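Local structure of hypothetical protein Atu1826 (Agrobacterium tumefaciens, 2I3D) at residues 86-91 against 96-101; 26-31 against 111-116; 172-177 against 219-224. The protein is of unknown function but is probably a hydrolase of the alpha/beta-hydrolase fold, related in sequence to the S15 family of X-Pro dipeptidyl-peptidases. All blocks are in the same frame, centred on the assembly; numbering follows the deposited sequence.

Interaction 1 of 3, residues 86-91 against 96-101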
loop_
_atom_site.group_PDB
_atom_site.type_symbol
_atom_site.label_atom_id
_atom_site.label_comp_id
_atom_site.label_asym_id
_atom_site.label_seq_id
_atom_site.Cartn_x
_atom_site.Cartn_y
_atom_site.Cartn_z
ATOM N N ASN B 86 9.131 7.304 7.937
ATOM C CA ASN B 86 8.937 5.988 8.501
ATOM C C ASN B 86 9.104 6.049 9.997
ATOM O O ASN B 86 10.108 6.588 10.486
ATOM C CB ASN B 86 9.931 5.003 7.897
ATOM C CG ASN B 86 9.457 4.449 6.573
ATOM O OD1 ASN B 86 8.240 4.415 6.286
ATOM N ND2 ASN B 86 10.406 3.967 5.758
ATOM N N PHE B 87 8.135 5.501 10.721
ATOM C CA PHE B 87 8.283 5.381 12.192
ATOM C C PHE B 87 9.504 4.527 12.534
ATOM O O PHE B 87 9.965 3.723 11.699
ATOM C CB PHE B 87 7.049 4.770 12.858
ATOM C CG PHE B 87 5.875 5.719 12.944
ATOM C CD1 PHE B 87 5.986 6.975 13.579
ATOM C CD2 PHE B 87 4.631 5.326 12.420
ATOM C CE1 PHE B 87 4.858 7.844 13.639
ATOM C CE2 PHE B 87 3.492 6.161 12.498
ATOM C CZ PHE B 87 3.607 7.434 13.092
ATOM N N ARG B 88 10.024 4.684 13.757
ATOM C CA ARG B 88 11.093 3.771 14.258
ATOM C C ARG B 88 10.803 2.322 13.892
ATOM O O ARG B 88 9.645 1.848 14.035
ATOM C CB ARG B 88 11.239 3.873 15.788
ATOM C CG ARG B 88 9.993 3.463 16.579
ATOM C CD ARG B 88 10.137 3.820 18.084
ATOM N NE ARG B 88 10.375 5.243 18.287
ATOM C CZ ARG B 88 10.868 5.760 19.416
ATOM N NH1 ARG B 88 11.126 4.941 20.436
ATOM N NH2 ARG B 88 11.078 7.072 19.531
ATOM N N SER B 89 11.867 1.638 13.427
ATOM C CA SER B 89 11.894 0.198 13.043
ATOM C C SER B 89 11.455 -0.040 11.602
ATOM O O SER B 89 11.710 -1.118 11.078
ATOM C CB SER B 89 11.070 -0.694 13.960
ATOM O OG SER B 89 9.697 -0.756 13.538
ATOM N N ILE B 90 10.773 0.935 10.980
ATOM C CA ILE B 90 10.251 0.780 9.607
ATOM C C ILE B 90 11.290 1.279 8.557
ATOM O O ILE B 90 11.872 2.364 8.690
ATOM C CB ILE B 90 8.913 1.586 9.468
ATOM C CG1 ILE B 90 7.920 1.289 10.635
ATOM C CG2 ILE B 90 8.309 1.437 8.048
ATOM C CD1 ILE B 90 7.456 -0.143 10.762
ATOM N N GLY B 91 11.520 0.487 7.515
ATOM C CA GLY B 91 12.507 0.860 6.485
ATOM C C GLY B 91 13.893 1.025 7.092
ATOM O O GLY B 91 14.367 0.162 7.813
ATOM N N GLU B 96 13.045 0.120 17.745
ATOM C CA GLU B 96 12.033 -0.915 17.866
ATOM C C GLU B 96 10.652 -0.264 17.890
ATOM O O GLU B 96 10.453 0.731 18.600
ATOM C CB GLU B 96 12.208 -1.677 19.190
ATOM C CG GLU B 96 13.392 -2.637 19.241
ATOM C CD GLU B 96 13.161 -3.762 20.256
ATOM O OE1 GLU B 96 12.623 -3.477 21.344
ATOM O OE2 GLU B 96 13.503 -4.929 19.971
ATOM N N PHE B 97 9.704 -0.864 17.189
ATOM C CA PHE B 97 8.353 -0.332 17.243
ATOM C C PHE B 97 7.795 -0.524 18.657
ATOM O O PHE B 97 8.165 -1.475 19.357
ATOM C CB PHE B 97 7.505 -0.999 16.173
ATOM C CG PHE B 97 6.324 -0.161 15.711
ATOM C CD1 PHE B 97 6.469 0.776 14.658
ATOM C CD2 PHE B 97 5.083 -0.333 16.320
ATOM C CE1 PHE B 97 5.362 1.540 14.228
ATOM C CE2 PHE B 97 3.999 0.392 15.923
ATOM C CZ PHE B 97 4.117 1.324 14.864
ATOM N N ASP B 98 6.994 0.420 19.128
ATOM C CA ASP B 98 6.338 0.239 20.401
ATOM C C ASP B 98 4.866 0.635 20.298
ATOM O O ASP B 98 4.396 0.988 19.216
ATOM C CB ASP B 98 7.094 0.942 21.533
ATOM C CG ASP B 98 7.062 2.457 21.440
ATOM O OD1 ASP B 98 5.989 3.034 21.168
ATOM O OD2 ASP B 98 8.108 3.091 21.671
ATOM N N HIS B 99 4.136 0.502 21.390
ATOM C CA HIS B 99 2.683 0.560 21.299
ATOM C C HIS B 99 2.206 1.911 20.802
ATOM O O HIS B 99 1.125 1.993 20.224
ATOM C CB HIS B 99 2.024 0.252 22.646
ATOM C CG HIS B 99 0.535 0.447 22.631
ATOM N ND1 HIS B 99 -0.072 1.625 23.028
ATOM C CD2 HIS B 99 -0.464 -0.366 22.206
ATOM C CE1 HIS B 99 -1.384 1.521 22.857
ATOM N NE2 HIS B 99 -1.647 0.316 22.378
ATOM N N GLY B 100 2.997 2.965 20.966
ATOM C CA GLY B 100 2.565 4.271 20.440
ATOM C C GLY B 100 3.375 5.427 20.970
ATOM O O GLY B 100 3.621 6.383 20.258
ATOM N N ALA B 101 3.778 5.382 22.248
ATOM C CA ALA B 101 4.558 6.505 22.795
ATOM C C ALA B 101 5.788 6.874 21.951
ATOM O O ALA B 101 6.071 8.065 21.694
ATOM C CB ALA B 101 4.976 6.215 24.237
HETATM O O HOH W 1 10.646 2.108 20.951
#
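Water 1 ties three groups of the two segments together: it donates to Glu-96 O at 2.7 Å and to Asp-98 OD2 at 2.8 Å, and accepts from Arg-88 NH1 at 2.9 Å, lying in the guanidinium plane at its edge. The direct ion pair is weaker. Asp-98 OD2 is a long 3.7 Å from Arg-88 NH1 and far from the guanidinium plane, a pairing of charge only. Arg-88 NH2 has its salt bridge with Asp-106, while Asp-98 OD1 accepts from Gly-100 N in an Asx turn and from Gly-102 N, at the start of helix 101-117. Beside this polar cluster lies Phe-97. A chi1 of -154° swings its ring away from its own N, so that it presents an edge to Arg-88 O and Ser-89 OG, CD1 coming within 3.4 Å of Arg-88 O. Phe-87 CB and Ile-90 CD1 add apolar contacts. Ser-89 OG donates to Arg-88 O at 2.7 Å, inside the type II turn from Phe-87 to Ile-90. Both segments belong to the loop joining strand 81-85 to helix 101-117, whose residues Glu-103 and Asp-106 touch Phe-87; Phe-131, within the presumed nucleophile elbow, meets the ring of Phe-97.

Interaction 2 of 3, residues 26-31 against 111-116; sequences VIFNGP and LDWVQS
Phe-28 and Trp-113 make the tight half of this contact between edge strand 25-30 and helix 101-117. The CB of Phe-28 sits over one face of the indole as a CH-pi donor, 3.5 Å from the centroid of the five-membered ring and 14° off its normal. Its nearest indole atoms are CD1 and NE1, with CB to Trp-113 CD1 at 3.5 Å. Beyond CB the phenyl slips off past the CG-CD2 side of the five-membered ring, in a markedly offset stack with centroids 4.9 Å apart and planes at 21°; Phe-28 CG is 4.0 Å from Trp-113 CG. Two torsions permit this: Trp-113 extends from the helix with CG anti to the backbone N, and Phe-28 holds CG between its backbone N and carbonyl carbon (chi1 56°), which leaves CB over the pyrrole and turns the phenyl to one side of it. Val-26, two residues earlier on the same strand face, meets the far end of the indole more lightly, its CG1 lying 3.8 Å from Trp-113 CH2. Tyr-39 adds an edge-to-face ring contact to Trp-113, and Leu-83 of strand 81-85 touches both Val-26 and Trp-113. The solvent side contrasts with this: Ile-27 points away from the helix and is exposed, as are Asn-29 and, on the helix, Asp-112, whose OD1 forms a salt bridge with Arg-143. Attachment of the strand to the helix here therefore rests on dispersion and CH-pi contacts, and depends on the shape and stacking of one indole more than on charge or directional bonding.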
loop_
_atom_site.group_PDB
_atom_site.type_symbol
_atom_site.label_atom_id
_atom_site.label_comp_id
_atom_site.label_asym_id
_atom_site.label_seq_id
_atom_site.Cartn_x
_atom_site.Cartn_y
_atom_site.Cartn_z
ATOM N N VAL B 26 15.545 12.219 2.909
ATOM C CA VAL B 26 16.170 12.839 4.090
ATOM C C VAL B 26 16.316 11.815 5.218
ATOM O O VAL B 26 15.600 10.794 5.273
ATOM C CB VAL B 26 15.376 14.070 4.625
ATOM C CG1 VAL B 26 15.375 15.179 3.596
ATOM C CG2 VAL B 26 13.911 13.691 5.087
ATOM N N ILE B 27 17.314 12.059 6.069
ATOM C CA ILE B 27 17.503 11.328 7.315
ATOM C C ILE B 27 17.585 12.396 8.384
ATOM O O ILE B 27 18.287 13.413 8.207
ATOM C CB ILE B 27 18.815 10.465 7.309
ATOM C CG1 ILE B 27 18.651 9.198 6.455
ATOM C CG2 ILE B 27 19.216 10.087 8.724
ATOM C CD1 ILE B 27 19.960 8.418 6.221
ATOM N N PHE B 28 16.851 12.216 9.470
ATOM C CA PHE B 28 16.958 13.155 10.598
ATOM C C PHE B 28 16.948 12.345 11.890
ATOM O O PHE B 28 16.727 11.134 11.875
ATOM C CB PHE B 28 15.854 14.227 10.569
ATOM C CG PHE B 28 14.448 13.661 10.543
ATOM C CD1 PHE B 28 13.729 13.502 11.729
ATOM C CD2 PHE B 28 13.853 13.290 9.323
ATOM C CE1 PHE B 28 12.402 12.980 11.704
ATOM C CE2 PHE B 28 12.568 12.757 9.288
ATOM C CZ PHE B 28 11.843 12.598 10.468
ATOM N N ASN B 29 17.221 13.009 13.012
ATOM C CA ASN B 29 17.377 12.292 14.263
ATOM C C ASN B 29 16.098 12.251 15.038
ATOM O O ASN B 29 15.465 13.285 15.255
ATOM C CB ASN B 29 18.483 12.936 15.116
ATOM C CG ASN B 29 19.871 12.722 14.522
ATOM O OD1 ASN B 29 20.144 11.704 13.846
ATOM N ND2 ASN B 29 20.757 13.684 14.761
ATOM N N GLY B 30 15.705 11.051 15.441
ATOM C CA GLY B 30 14.635 10.902 16.417
ATOM C C GLY B 30 15.201 10.388 17.729
ATOM O O GLY B 30 16.408 10.110 17.823
ATOM N N PRO B 31 14.342 10.237 18.744
ATOM C CA PRO B 31 14.753 9.705 20.031
ATOM C C PRO B 31 15.358 8.295 19.976
ATOM O O PRO B 31 16.161 7.937 20.845
ATOM C CB PRO B 31 13.446 9.697 20.836
ATOM C CG PRO B 31 12.626 10.759 20.202
ATOM C CD PRO B 31 12.921 10.632 18.744
ATOM N N LEU B 111 8.228 16.888 13.175
ATOM C CA LEU B 111 7.678 18.244 13.104
ATOM C C LEU B 111 8.702 19.308 13.536
ATOM O O LEU B 111 8.853 20.333 12.859
ATOM C CB LEU B 111 6.376 18.362 13.910
ATOM C CG LEU B 111 5.663 19.716 13.750
ATOM C CD1 LEU B 111 5.490 20.246 12.273
ATOM C CD2 LEU B 111 4.304 19.635 14.451
ATOM N N ASP B 112 9.447 19.007 14.599
ATOM C CA ASP B 112 10.524 19.937 15.058
ATOM C C ASP B 112 11.566 20.148 13.953
ATOM O O ASP B 112 12.033 21.285 13.702
ATOM C CB ASP B 112 11.241 19.377 16.295
ATOM C CG ASP B 112 10.387 19.409 17.556
ATOM O OD1 ASP B 112 9.330 20.089 17.628
ATOM O OD2 ASP B 112 10.822 18.760 18.523
ATOM N N TRP B 113 11.962 19.048 13.317
ATOM C CA TRP B 113 12.952 19.105 12.246
ATOM C C TRP B 113 12.503 20.000 11.090
ATOM O O TRP B 113 13.261 20.916 10.672
ATOM C CB TRP B 113 13.281 17.712 11.770
ATOM C CG TRP B 113 14.264 17.650 10.671
ATOM C CD1 TRP B 113 15.634 17.701 10.788
ATOM C CD2 TRP B 113 13.980 17.522 9.279
ATOM N NE1 TRP B 113 16.210 17.586 9.545
ATOM C CE2 TRP B 113 15.222 17.489 8.599
ATOM C CE3 TRP B 113 12.799 17.417 8.536
ATOM C CZ2 TRP B 113 15.313 17.357 7.213
ATOM C CZ3 TRP B 113 12.890 17.296 7.143
ATOM C CH2 TRP B 113 14.141 17.267 6.502
ATOM N N VAL B 114 11.277 19.795 10.584
ATOM C CA VAL B 114 10.768 20.623 9.478
ATOM C C VAL B 114 10.666 22.074 9.935
ATOM O O VAL B 114 11.062 22.995 9.214
ATOM C CB VAL B 114 9.393 20.133 8.891
ATOM C CG1 VAL B 114 9.020 20.946 7.620
ATOM C CG2 VAL B 114 9.440 18.703 8.561
ATOM N N GLN B 115 10.184 22.282 11.156
ATOM C CA GLN B 115 10.090 23.632 11.679
ATOM C C GLN B 115 11.449 24.325 11.881
ATOM O O GLN B 115 11.548 25.543 11.749
ATOM C CB GLN B 115 9.282 23.632 12.971
ATOM C CG GLN B 115 7.786 23.474 12.738
ATOM C CD GLN B 115 7.004 23.367 14.039
ATOM O OE1 GLN B 115 7.581 23.210 15.128
ATOM N NE2 GLN B 115 5.684 23.471 13.935
ATOM N N SER B 116 12.485 23.553 12.200
ATOM C CA SER B 116 13.856 24.113 12.297
ATOM C C SER B 116 14.313 24.647 10.925
ATOM O O SER B 116 15.036 25.650 10.855
ATOM C CB SER B 116 14.858 23.108 12.916
ATOM O OG SER B 116 15.268 22.062 12.015
#

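Interaction 3 of 3, residues 172-177 against 219-224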
loop_
_atom_site.group_PDB
_atom_site.type_symbol
_atom_site.label_atom_id
_atom_site.label_comp_id
_atom_site.label_asym_id
_atom_site.label_seq_id
_atom_site.Cartn_x
_atom_site.Cartn_y
_atom_site.Cartn_z
ATOM N N LEU B 172 -11.056 16.476 9.245
ATOM C CA LEU B 172 -11.784 15.462 8.469
ATOM C C LEU B 172 -11.520 14.076 9.060
ATOM O O LEU B 172 -10.352 13.712 9.293
ATOM C CB LEU B 172 -11.240 15.503 7.034
ATOM C CG LEU B 172 -11.747 14.376 6.111
ATOM C CD1 LEU B 172 -13.227 14.510 5.811
ATOM C CD2 LEU B 172 -10.943 14.372 4.833
ATOM N N ILE B 173 -12.595 13.304 9.258
ATOM C CA ILE B 173 -12.476 11.891 9.610
ATOM C C ILE B 173 -13.158 11.179 8.470
ATOM O O ILE B 173 -14.306 11.505 8.112
ATOM C CB ILE B 173 -13.121 11.573 10.973
ATOM C CG1 ILE B 173 -12.329 12.269 12.079
ATOM C CG2 ILE B 173 -13.181 10.075 11.207
ATOM C CD1 ILE B 173 -12.899 12.120 13.491
ATOM N N ILE B 174 -12.456 10.197 7.879
ATOM C CA ILE B 174 -13.049 9.495 6.741
ATOM C C ILE B 174 -12.810 7.998 6.908
ATOM O O ILE B 174 -11.706 7.572 7.253
ATOM C CB ILE B 174 -12.553 10.098 5.368
ATOM C CG1 ILE B 174 -13.125 9.370 4.170
ATOM C CG2 ILE B 174 -10.995 10.157 5.362
ATOM C CD1 ILE B 174 -13.103 10.386 2.967
ATOM N N ASN B 175 -13.869 7.213 6.736
ATOM C CA ASN B 175 -13.799 5.751 6.991
ATOM C C ASN B 175 -14.755 5.072 6.047
ATOM O O ASN B 175 -15.646 5.717 5.490
ATOM C CB ASN B 175 -14.123 5.364 8.451
ATOM C CG ASN B 175 -15.596 5.685 8.854
ATOM O OD1 ASN B 175 -16.369 4.805 9.293
ATOM N ND2 ASN B 175 -15.970 6.949 8.729
ATOM N N GLY B 176 -14.549 3.791 5.847
ATOM C CA GLY B 176 -15.449 3.031 4.971
ATOM C C GLY B 176 -16.493 2.198 5.697
ATOM O O GLY B 176 -16.251 1.680 6.788
ATOM N N ASP B 177 -17.620 1.947 5.028
ATOM C CA ASP B 177 -18.700 1.203 5.691
ATOM C C ASP B 177 -18.505 -0.312 5.555
ATOM O O ASP B 177 -19.326 -1.095 6.067
ATOM C CB ASP B 177 -20.104 1.638 5.219
ATOM C CG ASP B 177 -20.379 1.305 3.763
ATOM O OD1 ASP B 177 -19.603 0.539 3.128
ATOM O OD2 ASP B 177 -21.421 1.799 3.247
ATOM N N ASP B 219 -9.274 6.317 -5.199
ATOM C CA ASP B 219 -9.605 7.565 -5.942
ATOM C C ASP B 219 -10.733 8.310 -5.251
ATOM O O ASP B 219 -10.686 9.537 -5.134
ATOM C CB ASP B 219 -9.979 7.275 -7.400
ATOM C CG ASP B 219 -8.774 6.855 -8.201
ATOM O OD1 ASP B 219 -7.613 7.037 -7.692
ATOM O OD2 ASP B 219 -8.982 6.332 -9.331
ATOM N N GLU B 220 -11.720 7.571 -4.757
ATOM C CA GLU B 220 -12.870 8.185 -4.108
ATOM C C GLU B 220 -12.403 8.876 -2.806
ATOM O O GLU B 220 -12.750 10.047 -2.514
ATOM C CB GLU B 220 -13.974 7.161 -3.811
ATOM C CG GLU B 220 -15.171 7.828 -3.154
ATOM C CD GLU B 220 -16.426 6.943 -3.057
ATOM O OE1 GLU B 220 -16.431 5.803 -3.604
ATOM O OE2 GLU B 220 -17.426 7.440 -2.474
ATOM N N LEU B 221 -11.631 8.114 -2.029
ATOM C CA LEU B 221 -11.035 8.659 -0.782
ATOM C C LEU B 221 -10.253 9.949 -1.062
ATOM O O LEU B 221 -10.446 10.968 -0.399
ATOM C CB LEU B 221 -10.092 7.611 -0.164
ATOM C CG LEU B 221 -9.210 8.099 0.987
ATOM C CD1 LEU B 221 -10.045 8.511 2.212
ATOM C CD2 LEU B 221 -8.144 7.001 1.322
HETATM N N MSE B 222 -9.365 9.918 -2.052
HETATM C CA MSE B 222 -8.469 11.046 -2.267
HETATM C C MSE B 222 -9.240 12.271 -2.800
HETATM O O MSE B 222 -8.891 13.412 -2.487
HETATM C CB MSE B 222 -7.314 10.658 -3.190
HETATM C CG MSE B 222 -6.331 9.660 -2.551
HETATM SE SE MSE B 222 -5.821 10.168 -0.682
HETATM C CE MSE B 222 -5.224 11.851 -1.098
ATOM N N GLY B 223 -10.286 12.039 -3.592
ATOM C CA GLY B 223 -11.190 13.123 -4.020
ATOM C C GLY B 223 -11.846 13.829 -2.857
ATOM O O GLY B 223 -11.967 15.050 -2.837
ATOM N N GLU B 224 -12.268 13.053 -1.870
ATOM C CA GLU B 224 -12.893 13.633 -0.667
ATOM C C GLU B 224 -11.864 14.405 0.143
ATOM O O GLU B 224 -12.163 15.510 0.610
ATOM C CB GLU B 224 -13.521 12.539 0.187
ATOM C CG GLU B 224 -14.743 11.838 -0.491
ATOM C CD GLU B 224 -16.039 12.641 -0.454
ATOM O OE1 GLU B 224 -16.088 13.763 0.095
ATOM O OE2 GLU B 224 -17.041 12.093 -0.959
#
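Strand 171-176 passes helix 218-233 with its closest CA atoms, those of Ile-174 and Leu-221, 7.8 Å apart, a spacing bridged by side chains alone. Ile-174 is the residue that reaches across. Both of its torsions are extended (chi1 179°, chi2 155°), which carries CD1 out to the helix, where it lies 3.5 Å from Glu-224 CB and 3.7 Å from Leu-221 CD1. That same leucine methyl also meets the other branch of the isoleucine, Ile-174 CG2, at 3.7 Å, so this one methyl of Leu-221 lies against both arms of the isoleucine. Glu-224 contributes its aliphatic part: CB makes the closest approach, and CG follows at 4.1 Å from Ile-174 CD1. A bend at chi2 (-77°) turns the chain beyond CG; the carboxylate has a long, weak ion pair from OE2 to Arg-205 NE of strand 202-207. Ile-152 of strand 146-152 touches both Ile-174 and Leu-221. This is the layer between the sheet and the C-terminal helix, consistent with the alpha/beta-hydrolase fold proposed for the protein. Apolar surface is what joins strand to helix, with Glu-224 taking part through CB and CG, and its carboxylate not joining the contact.

How the interactions relate
Interactions 1 and 2 are neighbours, their centres 15 Å apart, and Arg-88 NH2 touches Pro-31 CB. Helix 101-117 connects them: segment 96-101 runs into its start, and 111-116 lies further along it. Along the chain, interaction 1 is nested inside the loop closed by interaction 2. Interaction 3 comes later in the sequence, its centre 26 Å from that of interaction 1; interactions 2 and 3, with centres 29 Å apart, lie on opposite sides of the chain's centre. Both engage the same mixed sheet, one at edge strand 25-30 and the other at 171-176, next to the opposite edge strand. Helices thus pack against both ends of the sheet, while interaction 1 closes a loop that lies near the presumed nucleophile elbow.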